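Local coordinates for abhydrolase domain-containing protein (Exiguobacterium antarcticum, PDB 5H3H), which probably hydrolyses carboxylic esters as an alpha/beta-hydrolase esterase and may also act as a perhydrolase, at residues Asp70-Ala75 with Ala102-Leu107; Val54-Tyr59 with Ser76-Val81; His109-Val114 with Pro206-Asp211; Ala124-Gln129 with Asp200-Leu205; Asn89-Gly94 with Lys116-Gly121. All blocks are in the same frame, centred on the assembly; numbering follows the deposited sequence.

Contact 1: Asp70-Ala75 with Ala102-Leu107; sequences DYTTMA and ALKYLL
Two helices of the alpha/beta-hydrolase fold meet here, the start of helix 71-85 on the side of helix 97-109, where the methyl of Ala75 rests on the backbone of Tyr105. The short helical segments approach to 8.4 Å between axes and cross at -75°. At the crossing stands the small Ala75, whose CB lies 3.4 Å from Tyr105 N and 4.0 Å from Tyr105 CB. The Tyr105 ring turns away from this spot, its edge near Ala75 O, and packs farther along helix 71-85 on Ile78, Asn79 and Ile82. On the other flank, Lys104 runs over the first turn of helix 71-85 with its aliphatic chain. Its CG, anti to the backbone N (chi1 -168°), sits 3.6 Å from Tyr71 O and beside Tyr71 CB; bends at chi2 and chi3 then carry CE to 3.4 Å from Thr72 OG1, a carbon-oxygen contact. Tyr71 offers only its CB and backbone to Lys104, while its ring leads off toward Met97 and Ile101. The helix start is held by Asp70, the N-cap: its OD2 accepts from Thr73 N at 2.9 Å, the donor lying above the carboxylate plane, and OD1 takes the Thr73 hydroxyl on its syn side. Helix 71-85 thus packs across helix 97-109, the helix that follows the probable nucleophile elbow of the alpha/beta-hydrolase fold.

Contact 2: Val54-Tyr59 with Ser76-Val81; sequences VDYRGY and SDINEV
Arg57 grips Asp77 side-on through two nitrogens, NE to OD2 at 2.8 Å and NH1 to OD1 at 2.9 Å. Both carboxylate oxygens use their syn lone pairs, and the guanidinium and carboxylate planes are only 6° apart, so the paired charges form a nearly flat, buried unit. The bend at chi3 of Arg57 (81°) turns this edge of the guanidinium to the helix. A water ties the same carboxylate to the main chain, donating to Asp77 OD2 at 2.6 Å and accepting from Arg57 N. Farther along the helix lies an apolar patch: Val54 places CG2 3.9 Å from Ile78 CD1 and CG1 3.9 Å from Val81 CG2, using one branch for each partner. Ile78 CD1 also comes to the edge of the Tyr56 ring. Farther out, Arg57 NH2 makes a second salt bridge with Asp9 and bonds to Thr67 O, which would fix the rotation of the guanidinium, while Tyr56 OH is held by His28 O. A type II turn from Tyr56 to Tyr59, closed by Tyr59 N to Tyr56 O, shapes the loop beyond. In the alpha/beta-hydrolase fold this is the join between the end of an inner strand of the sheet, here 50-54, and the helix 71-85 packed on the sheet.

Contact 3: His109-Val114 with Pro206-Asp211; sequences HGESNV and PKITVD
Glu111 reaches across to the 206-211 loop with an extended side chain whose carbons pass one methyl of Val210 and whose oxygens end on Thr209. Its CB lies 3.6 Å from Val210 CG2, and CG comes closer to the same methyl, at 3.4 Å; the two side chains run antiparallel past one another. The CD carbon still touches Val210 CG2 before the carboxylate passes on to Thr209. There OE1 accepts from Thr209 N at 2.8 Å in a nearly straight bond (170°), the donor on the syn side and 20° out of the carboxylate plane. The other oxygen, OE2, takes a weak bond from Thr209 OG1 at 3.0 Å. Both oxygens therefore face one residue, and the backbone N-H of Thr209 is satisfied by a side chain. Beyond the glutamate, the other branch of Val210, CG1, stands 4.2 Å from Val114 CG1, the two valines roughly perpendicular. Glu111 also opens a type I turn, closed by Val114 N to Glu111 O, that leads from helix 97-109 into strand 114-120. The contact thus pairs the connections entering two neighbouring parallel strands, 114-120 and 211-217, at the N-terminal ends of these strands in the alpha/beta-hydrolase sheet.

Contact 4: Ala124-Gln129 with Asp200-Leu205; sequences APVFTQ and DLRDGL
The loop that contributes Phe127 to the ethaneperoxoic acid pocket is tied at Pro125 to the 200-205 segment, the Pro125 carbonyl accepting from Leu201 N. This bond is short and straight, 2.7 Å with an angle of 171° at the hydrogen, and the donor is tilted 19° from the carbonyl plane. The Pro125 ring, which follows a cis peptide bond, touches two side chains: its CB meets Arg202 CG at 3.6 Å, and its CG meets Leu205 CD1 at 3.8 Å, each partner set roughly perpendicular to it. Val126 turns CG2 toward Arg202 NE and Asp200 OD1, a methyl beside a salt bridge.

In alpha/beta hydrolases the chain after this sheet strand commonly leads into a cap of helices; here 124-129 leaves strand 114-120 for helix 139-149, and 200-205 returns after helix 186-198, so the contact joins the outgoing and incoming connections.

Asp200 ties the returning segment together. Its OD1 accepts from Arg202 N at 2.8 Å, an Asx turn, and also from Arg202 NE, the two donors coming from opposite faces of the carboxylate plane. Arg202 NH2 completes a side-on grip on OD2 at 3.0 Å. A bend at chi3 (-61°) turns the guanidinium edge to the Asp200 carboxylate, and the remaining nitrogen, NH1, forms a salt bridge with Asp131.

Contact 5: Asn89-Gly94 with Lys116-Gly121; sequences NVTLLG and KLILAG
Lys116 O receives Leu92 N at 2.8 Å, in a bond that runs nearly along the C=O axis. The next bond in the pair goes the other way, Ile118 N to Leu92 O at 2.8 Å, and Gly94 N to Ile118 O and Ala120 N to Gly94 O continue the alternation of parallel strands. Leu92 O and Ile118 O each take an additional CA-H contact, from Leu117 and Leu93 respectively. Thr91 pairs with Lys116, Leu92 with Leu117, Leu93 with Ile118 and Gly94 with Leu119.

The two strands and helix 97-109 between them form a beta-alpha-beta crossover in the centre of the alpha/beta-hydrolase sheet, and Gly94 begins the GxSxG sequence of a probable nucleophile elbow.

On the sheet face of Thr91 and Leu93, Leu93 CD1 touches both Ile118 CG2, at a tight 3.4 Å, and Ala120 CB, at 3.5 Å. Thr91 crosses the Lys116 chain at a slant, OG1 3.2 Å from Lys116 CG, while its CG2 touches Ile118 CD1 at 3.6 Å. Lys116 starts with CG between the backbone N and the carbonyl carbon (chi1 63°), and a later bend takes NZ to Tyr265, whose ring it meets in a cation-pi contact and whose backbone O it bonds. On the face of Leu92 and Leu117 the side chains stand farther apart, Leu92 CD2 and Leu117 CD1 at 4.2 Å, and helix 97-109 covers them.

Contact 5 lies nearest the centre of the chain, about 9 Å from it, and pairs the two strands flanking helix 97-109. That helix carries one segment of contact 1 and, at its C-terminal end, leads into contact 3. Contacts 1 and 2 share helix 71-85; their centres are about 10 Å apart and their segments alternate along the chain. Contact 4 is nested within the loop closed by contact 3 and adjoins it through 205-206, although their centres lie about 17 Å apart. Leu103 touches residues of contacts 3, 4 and 5, so helix 97-109 joins the sheet core to the loops leaving and re-entering the probable helical cap (helices between 139 and 198) beside the ligand pocket.

Contact 1: Asp70-Ala75 with Ala102-Leu107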
# COMPACT_ATOMS: atom_id res chain seq x y z
N ASP B 70 -1.50 18.59 -2.24
CA ASP B 70 -0.32 17.73 -2.05
C ASP B 70 -0.66 16.36 -2.60
O ASP B 70 -1.86 16.01 -2.74
CB ASP B 70 0.05 17.67 -0.57
CG ASP B 70 -1.11 17.13 0.30
OD1 ASP B 70 -2.02 17.93 0.60
OD2 ASP B 70 -1.13 15.91 0.62
N TYR B 71 0.34 15.64 -3.07
CA TYR B 71 0.05 14.38 -3.82
C TYR B 71 -0.56 13.35 -2.89
O TYR B 71 -1.38 12.55 -3.34
CB TYR B 71 1.29 13.81 -4.46
CG TYR B 71 1.82 14.57 -5.69
CD1 TYR B 71 1.22 15.75 -6.16
CD2 TYR B 71 2.95 14.14 -6.35
CE1 TYR B 71 1.75 16.45 -7.26
CE2 TYR B 71 3.48 14.84 -7.45
CZ TYR B 71 2.87 16.00 -7.88
OH TYR B 71 3.35 16.67 -8.98
N THR B 72 -0.18 13.37 -1.61
CA THR B 72 -0.82 12.45 -0.64
C THR B 72 -2.34 12.64 -0.66
O THR B 72 -3.04 11.69 -0.89
CB THR B 72 -0.29 12.60 0.79
OG1 THR B 72 1.10 12.24 0.82
CG2 THR B 72 -1.09 11.69 1.78
N THR B 73 -2.83 13.85 -0.39
CA THR B 73 -4.28 14.09 -0.40
C THR B 73 -4.89 13.81 -1.78
O THR B 73 -5.96 13.32 -1.89
CB THR B 73 -4.66 15.57 -0.01
OG1 THR B 73 -4.08 15.94 1.26
CG2 THR B 73 -6.17 15.74 0.09
N MET B 74 -4.22 14.23 -2.84
CA MET B 74 -4.73 13.98 -4.23
C MET B 74 -4.86 12.48 -4.56
O MET B 74 -5.83 12.07 -5.21
CB MET B 74 -3.73 14.59 -5.25
CG MET B 74 -3.63 16.14 -5.28
SD MET B 74 -5.06 16.96 -6.03
CE MET B 74 -6.01 16.93 -4.53
N ALA B 75 -3.83 11.73 -4.16
CA ALA B 75 -3.81 10.29 -4.29
C ALA B 75 -4.94 9.67 -3.46
O ALA B 75 -5.60 8.72 -3.92
CB ALA B 75 -2.48 9.72 -3.86
N ALA B 102 -0.63 9.44 -9.85
CA ALA B 102 -0.81 8.01 -10.07
C ALA B 102 0.18 7.14 -9.27
O ALA B 102 -0.23 6.18 -8.66
CB ALA B 102 -0.70 7.70 -11.54
N LEU B 103 1.46 7.48 -9.28
CA LEU B 103 2.50 6.80 -8.48
C LEU B 103 2.22 6.85 -6.96
O LEU B 103 2.30 5.80 -6.26
CB LEU B 103 3.90 7.37 -8.79
CG LEU B 103 4.38 6.99 -10.19
CD1 LEU B 103 5.46 7.93 -10.73
CD2 LEU B 103 4.91 5.57 -10.25
N LYS B 104 1.89 8.05 -6.47
CA LYS B 104 1.64 8.26 -5.06
C LYS B 104 0.43 7.42 -4.61
O LYS B 104 0.43 6.90 -3.49
CB LYS B 104 1.32 9.74 -4.79
CG LYS B 104 1.32 10.18 -3.33
CD LYS B 104 2.60 9.80 -2.63
CE LYS B 104 3.03 10.85 -1.60
NZ LYS B 104 4.51 10.70 -1.39
N TYR B 105 -0.58 7.36 -5.48
CA TYR B 105 -1.75 6.56 -5.24
C TYR B 105 -1.37 5.11 -5.11
O TYR B 105 -1.88 4.38 -4.20
CB TYR B 105 -2.72 6.67 -6.39
CG TYR B 105 -3.70 5.51 -6.37
CD1 TYR B 105 -4.72 5.42 -5.41
CD2 TYR B 105 -3.54 4.44 -7.26
CE1 TYR B 105 -5.61 4.34 -5.38
CE2 TYR B 105 -4.39 3.37 -7.24
CZ TYR B 105 -5.41 3.28 -6.26
OH TYR B 105 -6.25 2.18 -6.23
N LEU B 106 -0.51 4.65 -6.03
CA LEU B 106 -0.02 3.22 -5.91
C LEU B 106 0.77 2.96 -4.62
O LEU B 106 0.59 1.91 -3.99
CB LEU B 106 0.78 2.80 -7.11
CG LEU B 106 0.19 2.10 -8.34
CD1 LEU B 106 -1.30 1.81 -8.40
CD2 LEU B 106 0.71 2.73 -9.63
N LEU B 107 1.65 3.89 -4.25
CA LEU B 107 2.42 3.75 -3.03
C LEU B 107 1.53 3.82 -1.79
O LEU B 107 1.73 3.10 -0.88
CB LEU B 107 3.51 4.81 -2.90
CG LEU B 107 4.93 4.67 -3.49
CD1 LEU B 107 5.24 3.36 -4.19
CD2 LEU B 107 5.24 5.89 -4.35

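Contact 2: Val54-Tyr59 with Ser76-Val81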
# COMPACT_ATOMS: atom_id res chain seq x y z
N VAL B 54 -11.06 11.80 -14.24
CA VAL B 54 -11.23 12.53 -12.99
C VAL B 54 -10.85 14.00 -13.16
O VAL B 54 -9.82 14.32 -13.83
CB VAL B 54 -10.45 11.93 -11.82
CG1 VAL B 54 -10.70 10.42 -11.67
CG2 VAL B 54 -8.99 12.22 -11.94
N ASP B 55 -11.67 14.90 -12.61
CA ASP B 55 -11.22 16.32 -12.47
C ASP B 55 -10.75 16.41 -11.07
O ASP B 55 -11.58 16.15 -10.18
CB ASP B 55 -12.36 17.33 -12.67
CG ASP B 55 -12.85 17.46 -14.12
OD1 ASP B 55 -12.21 16.94 -15.07
OD2 ASP B 55 -13.88 18.13 -14.32
N TYR B 56 -9.49 16.74 -10.81
CA TYR B 56 -9.04 16.86 -9.44
C TYR B 56 -9.79 17.98 -8.77
O TYR B 56 -10.31 18.92 -9.44
CB TYR B 56 -7.55 17.14 -9.27
CG TYR B 56 -6.65 16.33 -10.08
CD1 TYR B 56 -6.57 14.95 -9.93
CD2 TYR B 56 -5.77 16.94 -10.95
CE1 TYR B 56 -5.70 14.19 -10.72
CE2 TYR B 56 -4.90 16.21 -11.72
CZ TYR B 56 -4.87 14.84 -11.63
OH TYR B 56 -3.98 14.22 -12.47
N ARG B 57 -9.75 17.94 -7.44
CA ARG B 57 -10.12 19.12 -6.69
C ARG B 57 -9.37 20.33 -7.28
O ARG B 57 -8.20 20.26 -7.58
CB ARG B 57 -9.82 19.03 -5.21
CG ARG B 57 -8.43 18.73 -4.79
CD ARG B 57 -8.36 18.80 -3.26
NE ARG B 57 -8.84 17.59 -2.60
CZ ARG B 57 -9.08 17.49 -1.29
NH1 ARG B 57 -9.48 16.30 -0.78
NH2 ARG B 57 -8.95 18.54 -0.49
N GLY B 58 -10.10 21.41 -7.39
CA GLY B 58 -9.54 22.66 -7.90
C GLY B 58 -9.73 22.85 -9.41
O GLY B 58 -9.42 23.93 -9.90
N TYR B 59 -10.16 21.80 -10.16
CA TYR B 59 -10.14 21.83 -11.62
C TYR B 59 -11.46 21.45 -12.15
O TYR B 59 -12.24 20.81 -11.43
CB TYR B 59 -9.08 20.90 -12.19
CG TYR B 59 -7.72 21.32 -11.69
CD1 TYR B 59 -7.28 20.92 -10.45
CD2 TYR B 59 -6.94 22.19 -12.42
CE1 TYR B 59 -6.07 21.35 -9.93
CE2 TYR B 59 -5.71 22.61 -11.92
CZ TYR B 59 -5.28 22.21 -10.72
OH TYR B 59 -4.06 22.63 -10.28
N SER B 76 -5.21 10.25 -2.28
CA SER B 76 -6.38 9.83 -1.46
C SER B 76 -7.68 10.04 -2.22
O SER B 76 -8.57 9.18 -2.16
CB SER B 76 -6.44 10.55 -0.11
OG SER B 76 -7.57 10.10 0.60
N ASP B 77 -7.77 11.15 -2.98
CA ASP B 77 -8.99 11.40 -3.79
C ASP B 77 -9.11 10.37 -4.84
O ASP B 77 -10.19 9.88 -5.11
CB ASP B 77 -9.07 12.79 -4.45
CG ASP B 77 -9.11 13.98 -3.44
OD1 ASP B 77 -9.43 13.78 -2.25
OD2 ASP B 77 -8.79 15.13 -3.83
N ILE B 78 -8.00 9.98 -5.46
CA ILE B 78 -8.09 8.91 -6.47
C ILE B 78 -8.57 7.58 -5.81
O ILE B 78 -9.36 6.90 -6.41
CB ILE B 78 -6.79 8.69 -7.22
CG1 ILE B 78 -6.38 10.03 -7.92
CG2 ILE B 78 -6.91 7.53 -8.20
CD1 ILE B 78 -7.49 10.77 -8.63
N ASN B 79 -8.09 7.30 -4.62
CA ASN B 79 -8.52 6.11 -3.87
C ASN B 79 -10.00 6.13 -3.69
O ASN B 79 -10.66 5.16 -3.99
CB ASN B 79 -7.82 5.97 -2.53
CG ASN B 79 -8.26 4.71 -1.76
OD1 ASN B 79 -8.04 3.56 -2.20
ND2 ASN B 79 -8.92 4.93 -0.63
N GLU B 80 -10.54 7.29 -3.30
CA GLU B 80 -11.97 7.43 -3.23
C GLU B 80 -12.71 7.19 -4.55
O GLU B 80 -13.71 6.51 -4.57
CB GLU B 80 -12.38 8.76 -2.57
CG GLU B 80 -11.83 8.89 -1.16
CD GLU B 80 -12.32 7.75 -0.27
OE1 GLU B 80 -13.54 7.40 -0.38
OE2 GLU B 80 -11.48 7.25 0.52
N VAL B 81 -12.20 7.70 -5.65
CA VAL B 81 -12.85 7.50 -6.92
C VAL B 81 -13.01 6.00 -7.20
O VAL B 81 -14.10 5.53 -7.50
CB VAL B 81 -12.06 8.16 -8.11
CG1 VAL B 81 -12.58 7.65 -9.43
CG2 VAL B 81 -12.14 9.70 -8.07
O HOH W 1 -8.31 15.43 -6.41

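Contact 3: His109-Val114 with Pro206-Asp211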
# COMPACT_ATOMS: atom_id res chain seq x y z
N HIS B 109 -1.92 3.51 -1.44
CA HIS B 109 -3.03 2.62 -1.38
C HIS B 109 -2.85 1.24 -1.99
O HIS B 109 -3.80 0.49 -1.99
CB HIS B 109 -4.20 3.33 -2.00
CG HIS B 109 -4.44 4.65 -1.38
ND1 HIS B 109 -5.31 4.83 -0.33
CD2 HIS B 109 -3.84 5.86 -1.59
CE1 HIS B 109 -5.28 6.10 0.05
NE2 HIS B 109 -4.40 6.74 -0.71
N GLY B 110 -1.65 0.89 -2.47
CA GLY B 110 -1.40 -0.43 -3.08
C GLY B 110 -1.94 -0.61 -4.50
O GLY B 110 -2.68 0.25 -5.04
N GLU B 111 -1.67 -1.77 -5.05
CA GLU B 111 -1.94 -2.09 -6.45
C GLU B 111 -3.07 -3.08 -6.70
O GLU B 111 -3.32 -3.46 -7.84
CB GLU B 111 -0.62 -2.59 -7.07
CG GLU B 111 0.52 -1.59 -6.76
CD GLU B 111 1.95 -2.15 -6.87
OE1 GLU B 111 2.87 -1.36 -7.23
OE2 GLU B 111 2.15 -3.36 -6.57
N SER B 112 -3.81 -3.48 -5.66
CA SER B 112 -4.86 -4.54 -5.86
C SER B 112 -5.98 -4.23 -6.83
O SER B 112 -6.57 -5.15 -7.38
CB SER B 112 -5.49 -4.98 -4.53
OG SER B 112 -6.14 -6.25 -4.74
N ASN B 113 -6.29 -2.94 -7.10
CA ASN B 113 -7.34 -2.58 -8.10
C ASN B 113 -6.80 -2.24 -9.47
O ASN B 113 -7.59 -1.99 -10.38
CB ASN B 113 -8.14 -1.36 -7.60
CG ASN B 113 -8.93 -1.67 -6.34
OD1 ASN B 113 -9.92 -2.38 -6.39
ND2 ASN B 113 -8.46 -1.20 -5.21
N VAL B 114 -5.49 -2.15 -9.60
CA VAL B 114 -4.84 -1.64 -10.87
C VAL B 114 -4.08 -2.73 -11.60
O VAL B 114 -3.15 -3.32 -11.06
CB VAL B 114 -3.84 -0.51 -10.59
CG1 VAL B 114 -3.15 0.01 -11.87
CG2 VAL B 114 -4.51 0.60 -9.85
N PRO B 206 11.20 2.38 -7.02
CA PRO B 206 11.44 0.93 -6.88
C PRO B 206 10.40 0.10 -6.08
O PRO B 206 10.54 -1.12 -6.03
CB PRO B 206 12.80 0.85 -6.19
CG PRO B 206 13.12 2.23 -5.74
CD PRO B 206 12.38 3.17 -6.63
N LYS B 207 9.39 0.73 -5.48
CA LYS B 207 8.31 0.01 -4.78
C LYS B 207 7.14 -0.30 -5.68
O LYS B 207 6.29 -1.13 -5.35
CB LYS B 207 7.82 0.81 -3.57
CG LYS B 207 8.68 0.59 -2.34
CD LYS B 207 9.31 1.87 -1.83
CE LYS B 207 10.43 1.57 -0.84
NZ LYS B 207 10.68 2.74 0.06
N ILE B 208 7.13 0.31 -6.86
CA ILE B 208 6.08 0.08 -7.82
C ILE B 208 6.31 -1.31 -8.36
O ILE B 208 7.46 -1.62 -8.70
CB ILE B 208 6.15 1.14 -8.97
CG1 ILE B 208 5.90 2.52 -8.37
CG2 ILE B 208 5.16 0.83 -10.09
CD1 ILE B 208 4.62 2.62 -7.59
N THR B 209 5.24 -2.13 -8.40
CA THR B 209 5.25 -3.53 -8.92
C THR B 209 4.44 -3.74 -10.19
O THR B 209 4.60 -4.76 -10.85
CB THR B 209 4.59 -4.52 -7.90
OG1 THR B 209 5.03 -4.23 -6.59
CG2 THR B 209 4.90 -5.99 -8.23
N VAL B 210 3.54 -2.82 -10.50
CA VAL B 210 2.57 -2.99 -11.57
C VAL B 210 3.28 -2.86 -12.90
O VAL B 210 4.24 -2.08 -13.02
CB VAL B 210 1.48 -1.87 -11.54
CG1 VAL B 210 0.32 -2.24 -12.43
CG2 VAL B 210 0.97 -1.62 -10.13
N ASP B 211 2.79 -3.58 -13.89
CA ASP B 211 3.17 -3.40 -15.30
C ASP B 211 3.04 -1.95 -15.72
O ASP B 211 1.95 -1.40 -15.66
CB ASP B 211 2.24 -4.20 -16.21
CG ASP B 211 2.54 -5.73 -16.21
OD1 ASP B 211 3.45 -6.22 -15.50
OD2 ASP B 211 1.84 -6.44 -16.96

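Contact 4: Ala124-Gln129 with Asp200-Leu205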
# COMPACT_ATOMS: atom_id res chain seq x y z
N ALA B 124 7.66 13.20 -12.85
CA ALA B 124 8.18 12.22 -11.89
C ALA B 124 9.53 11.70 -12.34
O ALA B 124 9.77 11.69 -13.53
CB ALA B 124 7.23 11.05 -11.69
N PRO B 125 10.38 11.29 -11.39
CA PRO B 125 10.08 11.30 -9.91
C PRO B 125 10.04 12.63 -9.18
O PRO B 125 9.56 12.68 -8.02
CB PRO B 125 11.23 10.45 -9.30
CG PRO B 125 12.22 10.27 -10.41
CD PRO B 125 11.42 10.30 -11.70
N VAL B 126 10.56 13.68 -9.82
CA VAL B 126 10.53 15.00 -9.28
C VAL B 126 10.39 15.90 -10.47
O VAL B 126 10.95 15.66 -11.53
CB VAL B 126 11.83 15.42 -8.55
CG1 VAL B 126 11.52 16.45 -7.46
CG2 VAL B 126 12.58 14.24 -7.97
N PHE B 127 9.62 16.95 -10.30
CA PHE B 127 9.40 17.92 -11.40
C PHE B 127 10.50 19.00 -11.43
O PHE B 127 10.69 19.66 -12.45
CB PHE B 127 8.01 18.57 -11.23
CG PHE B 127 7.63 19.56 -12.31
CD1 PHE B 127 7.43 19.14 -13.61
CD2 PHE B 127 7.45 20.91 -12.00
CE1 PHE B 127 7.06 20.02 -14.60
CE2 PHE B 127 7.08 21.79 -12.97
CZ PHE B 127 6.87 21.36 -14.28
N THR B 128 11.12 19.23 -10.29
CA THR B 128 12.14 20.28 -10.13
C THR B 128 13.51 19.66 -9.76
O THR B 128 13.60 18.51 -9.31
CB THR B 128 11.68 21.36 -9.12
OG1 THR B 128 11.34 20.77 -7.83
CG2 THR B 128 10.47 22.09 -9.72
N GLN B 129 14.58 20.41 -10.02
CA GLN B 129 15.95 19.88 -9.81
C GLN B 129 16.25 19.68 -8.33
O GLN B 129 15.66 20.33 -7.48
CB GLN B 129 16.99 20.80 -10.43
CG GLN B 129 16.73 21.13 -11.89
CD GLN B 129 18.00 21.38 -12.71
OE1 GLN B 129 19.11 21.50 -12.15
NE2 GLN B 129 17.84 21.44 -14.03
N ASP B 200 8.60 14.73 -4.22
CA ASP B 200 9.79 13.98 -4.62
C ASP B 200 9.48 12.49 -4.42
O ASP B 200 9.38 12.03 -3.29
CB ASP B 200 11.02 14.44 -3.76
CG ASP B 200 12.25 13.44 -3.81
OD1 ASP B 200 12.26 12.42 -4.58
OD2 ASP B 200 13.20 13.69 -3.05
N LEU B 201 9.30 11.76 -5.52
CA LEU B 201 8.96 10.35 -5.45
C LEU B 201 10.15 9.43 -5.71
O LEU B 201 9.93 8.24 -5.96
CB LEU B 201 7.84 10.02 -6.45
CG LEU B 201 6.59 10.90 -6.36
CD1 LEU B 201 5.60 10.55 -7.46
CD2 LEU B 201 5.90 10.80 -5.02
N ARG B 202 11.39 9.91 -5.59
CA ARG B 202 12.55 9.06 -5.98
C ARG B 202 12.62 7.72 -5.18
O ARG B 202 12.72 6.66 -5.76
CB ARG B 202 13.89 9.82 -5.91
CG ARG B 202 14.06 10.71 -7.13
CD ARG B 202 15.28 11.55 -7.03
NE ARG B 202 15.16 12.40 -5.85
CZ ARG B 202 16.15 13.08 -5.30
NH1 ARG B 202 17.38 13.07 -5.86
NH2 ARG B 202 15.92 13.81 -4.19
N ASP B 203 12.50 7.80 -3.87
CA ASP B 203 12.43 6.60 -3.00
C ASP B 203 11.35 5.59 -3.37
O ASP B 203 11.50 4.38 -3.15
CB ASP B 203 12.20 7.02 -1.51
CG ASP B 203 13.51 7.15 -0.70
OD1 ASP B 203 14.63 6.91 -1.21
OD2 ASP B 203 13.39 7.49 0.50
N GLY B 204 10.23 6.08 -3.90
CA GLY B 204 9.06 5.26 -4.15
C GLY B 204 9.07 4.45 -5.43
O GLY B 204 8.43 3.38 -5.47
N LEU B 205 9.71 4.95 -6.49
CA LEU B 205 9.79 4.25 -7.79
C LEU B 205 10.13 2.76 -7.73
O LEU B 205 9.42 1.95 -8.32
CB LEU B 205 10.77 4.96 -8.75
CG LEU B 205 10.45 6.34 -9.33
CD1 LEU B 205 11.23 6.62 -10.61
CD2 LEU B 205 8.95 6.50 -9.59

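Contact 5: Asn89-Gly94 with Lys116-Gly121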
# COMPACT_ATOMS: atom_id res chain seq x y z
N ASN B 89 -9.21 -4.05 -11.90
CA ASN B 89 -8.54 -4.26 -13.19
C ASN B 89 -8.35 -2.96 -13.95
O ASN B 89 -8.45 -2.93 -15.18
CB ASN B 89 -9.33 -5.23 -14.07
CG ASN B 89 -8.58 -5.60 -15.35
OD1 ASN B 89 -7.36 -5.76 -15.34
ND2 ASN B 89 -9.32 -5.70 -16.46
N VAL B 90 -8.11 -1.87 -13.24
CA VAL B 90 -8.12 -0.56 -13.95
C VAL B 90 -6.79 -0.37 -14.66
O VAL B 90 -5.74 -0.77 -14.15
CB VAL B 90 -8.53 0.70 -13.07
CG1 VAL B 90 -9.33 0.36 -11.83
CG2 VAL B 90 -7.41 1.67 -12.76
N THR B 91 -6.85 0.19 -15.84
CA THR B 91 -5.65 0.81 -16.42
C THR B 91 -5.58 2.25 -15.94
O THR B 91 -6.51 2.99 -16.14
CB THR B 91 -5.71 0.76 -17.91
OG1 THR B 91 -5.70 -0.62 -18.27
CG2 THR B 91 -4.51 1.44 -18.57
N LEU B 92 -4.54 2.58 -15.23
CA LEU B 92 -4.38 3.92 -14.65
C LEU B 92 -3.36 4.75 -15.52
O LEU B 92 -2.19 4.40 -15.62
CB LEU B 92 -3.89 3.71 -13.22
CG LEU B 92 -3.70 4.97 -12.41
CD1 LEU B 92 -5.00 5.71 -12.28
CD2 LEU B 92 -3.06 4.69 -11.09
N LEU B 93 -3.81 5.81 -16.17
CA LEU B 93 -2.90 6.71 -16.93
C LEU B 93 -2.76 8.05 -16.22
O LEU B 93 -3.76 8.70 -15.93
CB LEU B 93 -3.34 6.88 -18.36
CG LEU B 93 -2.65 7.91 -19.27
CD1 LEU B 93 -1.17 8.09 -19.07
CD2 LEU B 93 -2.91 7.63 -20.76
N GLY B 94 -1.52 8.47 -15.97
CA GLY B 94 -1.30 9.78 -15.47
C GLY B 94 -0.49 10.59 -16.45
O GLY B 94 0.56 10.12 -16.90
N LYS B 116 -2.58 -2.16 -14.83
CA LYS B 116 -1.44 -1.51 -15.49
C LYS B 116 -1.43 0.00 -15.30
O LYS B 116 -2.48 0.62 -15.08
CB LYS B 116 -1.43 -1.89 -16.95
CG LYS B 116 -2.62 -1.43 -17.72
CD LYS B 116 -2.69 -2.09 -19.10
CE LYS B 116 -3.14 -3.53 -19.00
NZ LYS B 116 -3.18 -4.10 -20.39
N LEU B 117 -0.22 0.56 -15.38
CA LEU B 117 0.05 1.96 -15.22
C LEU B 117 0.64 2.54 -16.51
O LEU B 117 1.52 1.93 -17.10
CB LEU B 117 1.14 2.09 -14.13
CG LEU B 117 1.62 3.50 -13.83
CD1 LEU B 117 0.43 4.35 -13.43
CD2 LEU B 117 2.72 3.59 -12.78
N ILE B 118 0.19 3.70 -16.92
CA ILE B 118 0.78 4.42 -18.02
C ILE B 118 1.18 5.75 -17.46
O ILE B 118 0.40 6.36 -16.75
CB ILE B 118 -0.21 4.63 -19.17
CG1 ILE B 118 -0.77 3.28 -19.64
CG2 ILE B 118 0.46 5.42 -20.32
CD1 ILE B 118 -2.08 3.36 -20.41
N LEU B 119 2.41 6.16 -17.75
CA LEU B 119 2.91 7.42 -17.27
C LEU B 119 3.26 8.20 -18.54
O LEU B 119 4.11 7.79 -19.24
CB LEU B 119 4.16 7.21 -16.40
CG LEU B 119 4.04 6.60 -15.00
CD1 LEU B 119 5.42 6.39 -14.41
CD2 LEU B 119 3.29 7.54 -14.10
N ALA B 120 2.57 9.32 -18.80
CA ALA B 120 2.60 10.03 -20.10
C ALA B 120 3.13 11.42 -19.81
O ALA B 120 2.50 12.16 -19.12
CB ALA B 120 1.21 10.11 -20.73
N GLY B 121 4.35 11.74 -20.28
CA GLY B 121 4.96 13.01 -19.98
C GLY B 121 5.03 13.32 -18.48
O GLY B 121 4.90 14.44 -18.08